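Local coordinates for protein acetyl xylan esterase II (Penicillium purpurogenum, PDB 1G66) that probably removes acetyl groups from acetylated xylan as a serine esterase of the cutinase family, within the alpha/beta-hydrolase clan, at residues 27-30 and 31-35. Sequence-based numbering, arbitrary orientation. Where two conformers were deposited one is given.
Sequences NGVL and SAYPG
Ala32 N bonds to the carbonyl of Gly28 in the last turn of helix 23-32, the crossover helix of a beta-alpha-beta unit between parallel strands 5-10 and 37-40, and the turn illustrates how an alpha helix runs out. Ser31 N still makes a regular i to i-4 bond to Asn27 O, at 3.0 Å. One residue on, Ala32 N reaches Gly28 O at 3.1 Å, and in one of the two modelled conformers of Ser31 its hydroxyl OG adds a second bond to Gly28 O, 3.0 Å long and from the same face of the carbonyl plane. In that conformer chi1 is 73°, which sets OG between its own backbone N and carbonyl carbon and folds it back over the preceding turn, where it meets the Gly28 oxygen at a C=O...OG angle of 116°, well bent compared with the backbone donor. From Ala32 on the ladder frays: Ala32 N adds a weak i-3 bond to Val29 O, and Tyr33 N has weak bonds to Val29 O (i-4) and Leu30 O (i-3) as Tyr33 leaves helical geometry.

The Tyr33 ring turns its edge to the same Val29 carbonyl, whose oxygen lies near the ring plane, 3.5 Å from CD1. A chi1 of 175° places Val29 CG1 beside its own carbonyl carbon, on the side of the ring, 4.2 Å from Tyr33 CD1. Farther out, Val29 packs on Val7 and Val202, and Tyr33 on Ile5 and Leu206, which ties the helix end to strand 5-10 and helix 190-206. At the far end of the ring, Tyr33 OH hydrogen-bonds the chain terminus through Gly207 OXT.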
loop_
_atom_site.group_PDB
_atom_site.type_symbol
_atom_site.label_atom_id
_atom_site.label_comp_id
_atom_site.label_asym_id
_atom_site.label_seq_id
_atom_site.Cartn_x
_atom_site.Cartn_y
_atom_site.Cartn_z
ATOM N N ASN A 27 4.005 12.898 1.195
ATOM C CA ASN A 27 4.487 14.289 1.184
ATOM C C ASN A 27 5.267 14.606 -0.035
ATOM O O ASN A 27 5.219 15.755 -0.488
ATOM C CB ASN A 27 5.342 14.511 2.416
ATOM C CG ASN A 27 4.660 14.390 3.733
ATOM O OD1 ASN A 27 3.453 14.466 3.907
ATOM N ND2 ASN A 27 5.531 14.179 4.743
ATOM N N GLY A 28 6.018 13.678 -0.565
ATOM C CA GLY A 28 6.736 13.898 -1.795
ATOM C C GLY A 28 5.777 14.193 -2.942
ATOM O O GLY A 28 6.030 15.092 -3.753
ATOM N N VAL A 29 4.678 13.434 -3.004
ATOM C CA VAL A 29 3.708 13.674 -4.070
ATOM C C VAL A 29 3.030 15.024 -3.859
ATOM O O VAL A 29 2.895 15.792 -4.820
ATOM C CB VAL A 29 2.682 12.527 -4.128
ATOM C CG1 VAL A 29 1.604 12.841 -5.138
ATOM C CG2 VAL A 29 3.417 11.225 -4.450
ATOM N N LEU A 30 2.611 15.313 -2.644
ATOM C CA LEU A 30 1.931 16.577 -2.427
ATOM C C LEU A 30 2.805 17.744 -2.764
ATOM O O LEU A 30 2.326 18.749 -3.302
ATOM C CB LEU A 30 1.525 16.691 -0.970
ATOM C CG LEU A 30 0.394 15.774 -0.495
ATOM C CD1 LEU A 30 0.257 15.800 1.003
ATOM C CD2 LEU A 30 -0.907 16.123 -1.107
ATOM N N SER A 31 4.088 17.671 -2.463
ATOM C CA SER A 31 4.964 18.777 -2.755
ATOM C C SER A 31 5.299 18.864 -4.245
ATOM O O SER A 31 5.593 19.960 -4.696
ATOM C CB SER A 31 6.313 18.513 -2.104
ATOM O OG SER A 31 7.207 17.550 -2.622
ATOM N N ALA A 32 5.191 17.766 -4.975
ATOM C CA ALA A 32 5.422 17.764 -6.406
ATOM C C ALA A 32 4.219 18.331 -7.169
ATOM O O ALA A 32 4.374 18.689 -8.347
ATOM C CB ALA A 32 5.723 16.367 -6.895
ATOM N N TYR A 33 3.089 18.334 -6.542
ATOM C CA TYR A 33 1.821 18.727 -7.187
ATOM C C TYR A 33 1.045 19.658 -6.284
ATOM O O TYR A 33 0.083 19.263 -5.636
ATOM C CB TYR A 33 0.989 17.493 -7.540
ATOM C CG TYR A 33 1.652 16.618 -8.568
ATOM C CD1 TYR A 33 2.395 15.502 -8.224
ATOM C CD2 TYR A 33 1.589 16.913 -9.918
ATOM C CE1 TYR A 33 3.006 14.727 -9.167
ATOM C CE2 TYR A 33 2.200 16.125 -10.890
ATOM C CZ TYR A 33 2.926 15.033 -10.490
ATOM O OH TYR A 33 3.556 14.193 -11.392
ATOM N N PRO A 34 1.403 20.935 -6.250
ATOM C CA PRO A 34 0.617 21.885 -5.469
ATOM C C PRO A 34 -0.861 21.818 -5.807
ATOM O O PRO A 34 -1.257 21.679 -6.978
ATOM C CB PRO A 34 1.205 23.209 -5.950
ATOM C CG PRO A 34 2.636 22.832 -6.223
ATOM C CD PRO A 34 2.546 21.511 -6.959
ATOM N N GLY A 35 -1.717 21.896 -4.803
ATOM C CA GLY A 35 -3.130 21.764 -4.929
ATOM C C GLY A 35 -3.636 20.340 -4.714
ATOM O O GLY A 35 -4.813 20.159 -4.470
#